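Local coordinates for protein virB8 (Agrobacterium tumefaciens, PDB 2CC3) that forms part of a type IV secretion system and is suggested to play an important role in directing T-DNA transfer to plant cells, at residues 19-24 against 34-39; 91-96 against 101-106; 79-82 against 86-89. One frame throughout, in Å; residues are numbered along the deposited sequence.

Interaction 1 of 3, residues 19-24 against 34-39; sequences VRLRES and YDLVSN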
loop_
_atom_site.group_PDB
_atom_site.type_symbol
_atom_site.label_atom_id
_atom_site.label_comp_id
_atom_site.label_asym_id
_atom_site.label_seq_id
_atom_site.Cartn_x
_atom_site.Cartn_y
_atom_site.Cartn_z
ATOM N N VAL A 19 1.658 -9.547 -4.193
ATOM C CA VAL A 19 0.849 -10.636 -3.626
ATOM C C VAL A 19 -0.296 -10.102 -2.784
ATOM O O VAL A 19 -1.469 -10.455 -3.002
ATOM C CB VAL A 19 1.714 -11.585 -2.752
ATOM C CG1 VAL A 19 0.855 -12.691 -2.111
ATOM C CG2 VAL A 19 2.800 -12.164 -3.577
ATOM N N ARG A 20 0.027 -9.230 -1.827
ATOM C CA ARG A 20 -0.992 -8.775 -0.912
ATOM C C ARG A 20 -2.141 -8.113 -1.682
ATOM O O ARG A 20 -3.314 -8.403 -1.425
ATOM C CB ARG A 20 -0.377 -7.818 0.121
ATOM C CG ARG A 20 -1.305 -7.315 1.194
ATOM C CD ARG A 20 -0.659 -6.151 2.019
ATOM N NE ARG A 20 -0.559 -4.880 1.272
ATOM C CZ ARG A 20 -1.487 -3.905 1.244
ATOM N NH1 ARG A 20 -2.641 -3.989 1.925
ATOM N NH2 ARG A 20 -1.255 -2.814 0.528
ATOM N N LEU A 21 -1.812 -7.182 -2.586
ATOM C CA LEU A 21 -2.848 -6.449 -3.338
ATOM C C LEU A 21 -3.671 -7.387 -4.234
ATOM O O LEU A 21 -4.871 -7.214 -4.407
ATOM C CB LEU A 21 -2.239 -5.296 -4.170
ATOM C CG LEU A 21 -1.765 -4.003 -3.481
ATOM C CD1 LEU A 21 -0.889 -3.235 -4.422
ATOM C CD2 LEU A 21 -2.878 -3.077 -2.980
ATOM N N ARG A 22 -3.020 -8.400 -4.785
ATOM C CA ARG A 22 -3.688 -9.311 -5.701
ATOM C C ARG A 22 -4.569 -10.341 -4.978
ATOM O O ARG A 22 -5.636 -10.705 -5.493
ATOM C CB ARG A 22 -2.665 -9.955 -6.644
ATOM C CG ARG A 22 -3.271 -11.018 -7.529
ATOM C CD ARG A 22 -2.435 -11.379 -8.739
ATOM N NE ARG A 22 -3.198 -12.321 -9.573
ATOM C CZ ARG A 22 -2.833 -12.695 -10.787
ATOM N NH1 ARG A 22 -1.727 -12.204 -11.325
ATOM N NH2 ARG A 22 -3.573 -13.542 -11.466
ATOM N N GLU A 23 -4.157 -10.777 -3.786
ATOM C CA GLU A 23 -4.810 -11.895 -3.123
ATOM C C GLU A 23 -5.767 -11.453 -2.000
ATOM O O GLU A 23 -6.585 -12.249 -1.524
ATOM C CB GLU A 23 -3.754 -12.907 -2.606
ATOM C CG GLU A 23 -2.779 -13.453 -3.682
ATOM C CD GLU A 23 -3.482 -14.171 -4.849
ATOM O OE1 GLU A 23 -4.639 -14.619 -4.653
ATOM O OE2 GLU A 23 -2.882 -14.289 -5.950
ATOM N N SER A 24 -5.618 -10.195 -1.569
ATOM C CA SER A 24 -6.528 -9.532 -0.638
ATOM C C SER A 24 -7.803 -9.134 -1.353
ATOM O O SER A 24 -7.814 -9.049 -2.583
ATOM C CB SER A 24 -5.882 -8.257 -0.100
ATOM O OG SER A 24 -5.325 -8.492 1.158
ATOM N N TYR A 34 -6.738 -3.205 -7.830
ATOM C CA TYR A 34 -6.838 -3.620 -9.240
ATOM C C TYR A 34 -5.918 -2.831 -10.176
ATOM O O TYR A 34 -5.297 -3.405 -11.071
ATOM C CB TYR A 34 -8.307 -3.525 -9.696
ATOM C CG TYR A 34 -8.545 -3.839 -11.159
ATOM C CD1 TYR A 34 -8.896 -5.129 -11.561
ATOM C CD2 TYR A 34 -8.416 -2.859 -12.137
ATOM C CE1 TYR A 34 -9.121 -5.440 -12.882
ATOM C CE2 TYR A 34 -8.623 -3.160 -13.467
ATOM C CZ TYR A 34 -8.987 -4.458 -13.832
ATOM O OH TYR A 34 -9.224 -4.785 -15.148
ATOM N N ASP A 35 -5.831 -1.515 -9.981
ATOM C CA ASP A 35 -4.972 -0.692 -10.829
ATOM C C ASP A 35 -3.468 -0.892 -10.576
ATOM O O ASP A 35 -2.675 -0.967 -11.525
ATOM C CB ASP A 35 -5.320 0.798 -10.700
ATOM C CG ASP A 35 -6.769 1.099 -11.024
ATOM O OD1 ASP A 35 -7.308 0.564 -12.029
ATOM O OD2 ASP A 35 -7.373 1.893 -10.262
ATOM N N LEU A 36 -3.063 -0.911 -9.303
ATOM C CA LEU A 36 -1.677 -1.240 -8.955
ATOM C C LEU A 36 -1.289 -2.661 -9.431
ATOM O O LEU A 36 -0.273 -2.835 -10.048
ATOM C CB LEU A 36 -1.402 -1.053 -7.441
ATOM C CG LEU A 36 -0.856 0.259 -6.822
ATOM C CD1 LEU A 36 -0.152 -0.015 -5.496
ATOM C CD2 LEU A 36 0.109 1.013 -7.746
ATOM N N VAL A 37 -2.121 -3.664 -9.157
ATOM C CA VAL A 37 -1.843 -5.022 -9.624
ATOM C C VAL A 37 -1.665 -5.050 -11.145
ATOM O O VAL A 37 -0.680 -5.591 -11.632
ATOM C CB VAL A 37 -2.942 -6.050 -9.200
ATOM C CG1 VAL A 37 -2.749 -7.344 -9.959
ATOM C CG2 VAL A 37 -2.878 -6.303 -7.677
ATOM N N SER A 38 -2.606 -4.442 -11.876
ATOM C CA SER A 38 -2.563 -4.384 -13.372
ATOM C C SER A 38 -1.309 -3.712 -13.932
ATOM O O SER A 38 -0.747 -4.157 -14.925
ATOM C CB SER A 38 -3.800 -3.645 -13.922
ATOM O OG SER A 38 -5.018 -4.216 -13.439
ATOM N N ASN A 39 -0.884 -2.621 -13.299
ATOM C CA ASN A 39 0.270 -1.846 -13.785
ATOM C C ASN A 39 1.602 -2.556 -13.597
ATOM O O ASN A 39 2.544 -2.376 -14.368
ATOM C CB ASN A 39 0.301 -0.477 -13.103
ATOM C CG ASN A 39 -0.788 0.433 -13.611
ATOM O OD1 ASN A 39 -1.104 0.416 -14.796
ATOM N ND2 ASN A 39 -1.365 1.234 -12.721
#

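Interaction 2 of 3, residues 91-96 against 101-106; sequences KRTLIV and PMASTW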
loop_
_atom_site.group_PDB
_atom_site.type_symbol
_atom_site.label_atom_id
_atom_site.label_comp_id
_atom_site.label_asym_id
_atom_site.label_seq_id
_atom_site.Cartn_x
_atom_site.Cartn_y
_atom_site.Cartn_z
ATOM N N LYS A 91 -0.567 -16.701 4.525
ATOM C CA LYS A 91 -1.828 -17.153 5.071
ATOM C C LYS A 91 -2.926 -16.248 4.595
ATOM O O LYS A 91 -2.781 -15.011 4.619
ATOM C CB LYS A 91 -1.763 -17.098 6.600
ATOM C CG LYS A 91 -3.061 -17.483 7.313
ATOM C CD LYS A 91 -2.770 -17.704 8.796
ATOM C CE LYS A 91 -4.040 -17.708 9.664
ATOM N NZ LYS A 91 -4.200 -16.480 10.514
ATOM N N ARG A 92 -4.044 -16.859 4.197
ATOM C CA ARG A 92 -5.177 -16.129 3.652
ATOM C C ARG A 92 -6.427 -16.371 4.497
ATOM O O ARG A 92 -6.822 -17.506 4.720
ATOM C CB ARG A 92 -5.411 -16.548 2.209
ATOM C CG ARG A 92 -5.998 -15.472 1.305
ATOM C CD ARG A 92 -7.398 -15.847 0.937
ATOM N NE ARG A 92 -7.610 -15.843 -0.500
ATOM C CZ ARG A 92 -8.353 -16.731 -1.164
ATOM N NH1 ARG A 92 -8.948 -17.745 -0.529
ATOM N NH2 ARG A 92 -8.486 -16.614 -2.480
ATOM N N THR A 93 -7.043 -15.289 4.961
ATOM C CA THR A 93 -8.158 -15.365 5.879
ATOM C C THR A 93 -9.391 -14.795 5.205
ATOM O O THR A 93 -9.376 -13.654 4.722
ATOM C CB THR A 93 -7.851 -14.557 7.154
ATOM O OG1 THR A 93 -6.555 -14.918 7.647
ATOM C CG2 THR A 93 -8.881 -14.814 8.205
ATOM N N LEU A 94 -10.441 -15.610 5.167
ATOM C CA LEU A 94 -11.762 -15.208 4.711
ATOM C C LEU A 94 -12.601 -14.747 5.914
ATOM O O LEU A 94 -12.817 -15.521 6.864
ATOM C CB LEU A 94 -12.445 -16.372 3.982
ATOM C CG LEU A 94 -13.930 -16.227 3.663
ATOM C CD1 LEU A 94 -14.152 -15.176 2.602
ATOM C CD2 LEU A 94 -14.514 -17.569 3.231
ATOM N N ILE A 95 -13.054 -13.494 5.859
ATOM C CA ILE A 95 -13.875 -12.902 6.914
ATOM C C ILE A 95 -15.244 -12.534 6.350
ATOM O O ILE A 95 -15.382 -11.579 5.598
ATOM C CB ILE A 95 -13.168 -11.669 7.586
ATOM C CG1 ILE A 95 -11.809 -12.096 8.163
ATOM C CG2 ILE A 95 -14.051 -11.039 8.684
ATOM C CD1 ILE A 95 -11.047 -10.999 8.884
ATOM N N VAL A 96 -16.252 -13.323 6.707
ATOM C CA VAL A 96 -17.635 -13.082 6.293
ATOM C C VAL A 96 -18.524 -12.818 7.518
ATOM O O VAL A 96 -18.111 -13.088 8.655
ATOM C CB VAL A 96 -18.204 -14.265 5.440
ATOM C CG1 VAL A 96 -17.636 -14.240 4.038
ATOM C CG2 VAL A 96 -17.915 -15.604 6.091
ATOM N N PRO A 101 -13.577 -16.452 11.302
ATOM C CA PRO A 101 -12.618 -16.270 10.205
ATOM C C PRO A 101 -12.018 -17.607 9.740
ATOM O O PRO A 101 -11.458 -18.346 10.546
ATOM C CB PRO A 101 -11.541 -15.343 10.800
ATOM C CG PRO A 101 -11.731 -15.385 12.275
ATOM C CD PRO A 101 -13.137 -15.810 12.556
ATOM N N MET A 102 -12.179 -17.908 8.449
ATOM C CA MET A 102 -11.652 -19.133 7.834
ATOM C C MET A 102 -10.316 -18.882 7.160
ATOM O O MET A 102 -10.203 -18.010 6.312
ATOM C CB MET A 102 -12.634 -19.684 6.810
ATOM C CG MET A 102 -13.860 -20.271 7.437
ATOM S SD MET A 102 -15.250 -19.889 6.401
ATOM C CE MET A 102 -15.557 -18.163 6.810
ATOM N N ALA A 103 -9.313 -19.661 7.539
ATOM C CA ALA A 103 -7.943 -19.437 7.086
ATOM C C ALA A 103 -7.351 -20.630 6.315
ATOM O O ALA A 103 -7.758 -21.783 6.511
ATOM C CB ALA A 103 -7.058 -19.065 8.264
ATOM N N SER A 104 -6.408 -20.322 5.422
ATOM C CA SER A 104 -5.685 -21.305 4.609
ATOM C C SER A 104 -4.337 -20.715 4.203
ATOM O O SER A 104 -4.206 -19.492 4.128
ATOM C CB SER A 104 -6.477 -21.658 3.359
ATOM O OG SER A 104 -6.783 -20.475 2.634
ATOM N N THR A 105 -3.357 -21.584 3.920
ATOM C CA THR A 105 -1.994 -21.178 3.544
ATOM C C THR A 105 -1.681 -21.500 2.073
ATOM O O THR A 105 -2.154 -22.481 1.533
ATOM C CB THR A 105 -0.940 -21.770 4.523
ATOM O OG1 THR A 105 -1.285 -21.406 5.872
ATOM C CG2 THR A 105 0.439 -21.220 4.241
ATOM N N TRP A 106 -0.864 -20.652 1.444
ATOM C CA TRP A 106 -0.660 -20.634 -0.007
ATOM C C TRP A 106 0.807 -20.402 -0.330
ATOM O O TRP A 106 1.554 -19.878 0.473
ATOM C CB TRP A 106 -1.479 -19.488 -0.657
ATOM C CG TRP A 106 -3.026 -19.548 -0.594
ATOM C CD1 TRP A 106 -3.814 -19.365 0.501
ATOM C CD2 TRP A 106 -3.925 -19.721 -1.701
ATOM N NE1 TRP A 106 -5.151 -19.441 0.158
ATOM C CE2 TRP A 106 -5.245 -19.667 -1.187
ATOM C CE3 TRP A 106 -3.741 -19.960 -3.079
ATOM C CZ2 TRP A 106 -6.381 -19.826 -2.000
ATOM C CZ3 TRP A 106 -4.876 -20.108 -3.903
ATOM C CH2 TRP A 106 -6.179 -20.024 -3.361
HETATM O O HOH W 1 -9.049 -18.296 3.036
#

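Interaction 3 of 3, residues 79-82 against 86-89; sequences NDVT and QQIR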
loop_
_atom_site.group_PDB
_atom_site.type_symbol
_atom_site.label_atom_id
_atom_site.label_comp_id
_atom_site.label_asym_id
_atom_site.label_seq_id
_atom_site.Cartn_x
_atom_site.Cartn_y
_atom_site.Cartn_z
ATOM N N ASN A 79 11.216 -16.681 -0.561
ATOM C CA ASN A 79 12.387 -17.495 -0.889
ATOM C C ASN A 79 12.733 -17.277 -2.355
ATOM O O ASN A 79 11.871 -17.437 -3.226
ATOM C CB ASN A 79 12.134 -18.993 -0.567
ATOM C CG ASN A 79 11.413 -19.209 0.791
ATOM O OD1 ASN A 79 11.970 -18.943 1.866
ATOM N ND2 ASN A 79 10.156 -19.681 0.736
ATOM N N ASP A 80 13.971 -16.871 -2.627
ATOM C CA ASP A 80 14.427 -16.733 -4.004
ATOM C C ASP A 80 14.829 -18.103 -4.517
ATOM O O ASP A 80 15.685 -18.755 -3.942
ATOM C CB ASP A 80 15.582 -15.731 -4.120
ATOM C CG ASP A 80 15.181 -14.329 -3.698
ATOM O OD1 ASP A 80 14.775 -13.520 -4.559
ATOM O OD2 ASP A 80 15.255 -14.045 -2.494
ATOM N N VAL A 81 14.168 -18.568 -5.566
ATOM C CA VAL A 81 14.480 -19.890 -6.104
ATOM C C VAL A 81 15.562 -19.823 -7.188
ATOM O O VAL A 81 16.520 -20.593 -7.152
ATOM C CB VAL A 81 13.216 -20.680 -6.555
ATOM C CG1 VAL A 81 12.947 -21.828 -5.600
ATOM C CG2 VAL A 81 12.011 -19.788 -6.634
ATOM N N THR A 82 15.396 -18.896 -8.133
ATOM C CA THR A 82 16.383 -18.572 -9.171
ATOM C C THR A 82 16.337 -17.052 -9.366
ATOM O O THR A 82 15.395 -16.412 -8.895
ATOM C CB THR A 82 16.090 -19.315 -10.512
ATOM O OG1 THR A 82 14.674 -19.461 -10.706
ATOM C CG2 THR A 82 16.720 -20.707 -10.492
ATOM N N GLN A 86 10.654 -15.834 -7.266
ATOM C CA GLN A 86 10.553 -15.839 -5.845
ATOM C C GLN A 86 9.292 -16.637 -5.526
ATOM O O GLN A 86 8.295 -16.556 -6.278
ATOM C CB GLN A 86 10.489 -14.406 -5.280
ATOM C CG GLN A 86 10.974 -14.305 -3.822
ATOM C CD GLN A 86 11.069 -12.854 -3.278
ATOM O OE1 GLN A 86 10.045 -12.227 -2.956
ATOM N NE2 GLN A 86 12.306 -12.346 -3.136
ATOM N N GLN A 87 9.361 -17.449 -4.467
ATOM C CA GLN A 87 8.162 -18.050 -3.931
ATOM C C GLN A 87 7.824 -17.369 -2.625
ATOM O O GLN A 87 8.710 -17.086 -1.810
ATOM C CB GLN A 87 8.317 -19.572 -3.750
ATOM C CG GLN A 87 8.241 -20.310 -5.060
ATOM C CD GLN A 87 8.275 -21.812 -4.921
ATOM O OE1 GLN A 87 9.312 -22.403 -4.615
ATOM N NE2 GLN A 87 7.146 -22.444 -5.175
ATOM N N ILE A 88 6.533 -17.111 -2.440
ATOM C CA ILE A 88 6.022 -16.407 -1.266
ATOM C C ILE A 88 4.916 -17.191 -0.602
ATOM O O ILE A 88 3.838 -17.366 -1.191
ATOM C CB ILE A 88 5.476 -15.007 -1.649
ATOM C CG1 ILE A 88 6.587 -14.154 -2.249
ATOM C CG2 ILE A 88 4.854 -14.329 -0.428
ATOM C CD1 ILE A 88 6.127 -12.838 -2.762
ATOM N N ARG A 89 5.175 -17.634 0.631
ATOM C CA ARG A 89 4.194 -18.342 1.425
ATOM C C ARG A 89 3.395 -17.319 2.227
ATOM O O ARG A 89 3.986 -16.419 2.811
ATOM C CB ARG A 89 4.889 -19.314 2.377
ATOM C CG ARG A 89 3.996 -20.430 2.888
ATOM C CD ARG A 89 4.331 -21.793 2.265
ATOM N NE ARG A 89 3.195 -22.727 2.334
ATOM C CZ ARG A 89 2.799 -23.372 3.426
ATOM N NH1 ARG A 89 3.394 -23.204 4.594
ATOM N NH2 ARG A 89 1.766 -24.179 3.361
#

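Interaction 1 of 3, residues 19-24 against 34-39
Leu21 and Leu36 meet through their CD1 methyl groups where the end of helix 6-23 passes helix 30-39, a helix-helix packing contact in the NTF2-like fold of the VirB8 periplasmic domain. The segments run at 123° to one another, with their axes 9.1 Å apart at closest approach. Both leucines start toward the opposite helix and their side chains cross obliquely. The methyl pair Leu21 CD1 and Leu36 CD1 is tight at 3.5 Å, and the same Leu21 methyl also lies 3.8 Å from Leu36 CB, which brings it in beside the root of the Leu36 side chain as well as its end.

Val37 makes the second half of the contact with a single branch. Its CG1 is anti to the backbone N (chi1 168°), a rotation that sets CG2 beside that N and directs it at the peptide link between Leu21 and Arg22. CG2 packs 3.7 Å from Leu21 CB and 3.8 Å from Arg22 CB, straddling the two residues. Of the Arg22 side chain it is CB that meets Val37; the rest extends away, with NH1 hydrogen-bonded to Tyr18 OH. Tyr49 of helix 43-53 packs on both Arg22 and Val37, adding a third helix to the cluster.

No hydrogen bond joins the two segments, so apolar packing carries the contact. Its most intimate point on the Arg22 side involves backbone: Val37 CG2 sits 3.6 Å from Arg22 N.

Interaction 2 of 3, residues 91-96 against 101-106
The guanidinium of Arg92 has Trp106 over one face, the indole atom CZ2 lying 3.5 Å above its plane and offset toward the rim, while a water sits at its edge, in plane. The two flat groups are far from a parallel stack, their planes being 57° apart. Bent at chi2 and chi3, the arginine chain runs alongside the indole from its NE1 corner to CZ2; Trp106 NE1 lies 3.6 Å from Arg92 CB. Arg92 NE is buried here and has no hydrogen-bonding partner in the model. The indole also meets the ring of Tyr90.

Trp106 NE1 donates to Ser104 OG at 3.1 Å, the oxygen lying 26° out of the indole plane. The water at the guanidinium edge gives a hydrogen bond to Arg92 O and is also bonded to Ser104 OG, linking the strands.

Farther along the same face, Leu94 and Met102 lie side by side, and Met102 CE touches Leu94 CD2 at 3.8 Å and Val96 CG2 at 3.6 Å. On the other face, with Thr93, Lys91 CE packs on Ala103 CB, while its NZ forms a salt bridge with Glu74. Hydrogen-bonded pairs Arg92-Ser104 and Leu94-Met102 fix the register; the bond from Arg92 N to Ser104 O is short, at 2.6 Å. This is the antiparallel pairing of a beta hairpin, strands 85-96 and 102-114, in the curved sheet of an NTF2-like fold.

Interaction 3 of 3, residues 79-82 against 86-89
Asn79 and Gln87 form an antiparallel hydrogen-bonded pair near the turn of the beta hairpin made by strands 69-82 and 85-96, with Asp80 and Gln86 as the neighbouring non-hydrogen-bonded pair. Two backbone bonds close the Asn79-Gln87 ring: Asn79 N gives to Gln87 O and Gln87 N gives to Asn79 O, each at 2.8 Å. The segments are inclined at 149°, the twist expected of paired strands in the antiparallel sheet of this NTF2-like domain.

On the face of Asp80 and Gln86 the side chains meet through an amide-carboxylate hydrogen bond. Gln86 has CG anti to its own N (chi1 -155°) and stays extended beyond it, which carries the amide past the Asn79 carbonyl to the Asp80 carboxylate. On the way, Gln86 CG rests 3.3 Å from Asn79 O. Gln86 NE2 then donates to Asp80 OD1 at 3.1 Å and, weakly, to Asp80 OD2 at 3.5 Å. The donor stays close to its own amide plane but meets OD1 from above the carboxylate plane, 43° out of it, and the two flat groups are nearly perpendicular. NE2 has a further hydrogen-bonding partner in Asn12 OD1 of helix 6-23, so one amide nitrogen links the exposed Asp80 to the helix packed against the sheet.

The other face carries Asn79 and Gln87. The Gln87 side chain also extends beyond CG, and its NE2 is hydrogen-bonded to Thr109 OG1 on strand 102-114. Gln87 CG and OE1 meet Val81, which points toward strand 86-89 and lies at a slant to the Gln87 chain. Val81 CG2 lies 4.1 Å from Gln87 CG, and Val81 CG1 makes a van der Waals contact of 3.8 Å with Gln87 OE1.

Overall arrangement
From the N terminus, interaction 1 comes first: it closes the short connection between helix 6-23 and helix 30-39. After helices 43-53 and 61-64 the chain enters the antiparallel sheet, where interaction 3 closes the turn between strands 69-82 and 85-96, and interaction 2 closes the next one, between strands 85-96 and 102-114. The three follow in series, neither nesting nor crossing. Interactions 2 and 3 share strand 85-96 from opposite ends, about 21 Å apart between centres, and touch where Arg89 packs on Thr105. Helix 6-23 joins the layers: Val19 packs on Ile88 of interaction 3, and the Glu23 backbone lies near Arg92 of interaction 2.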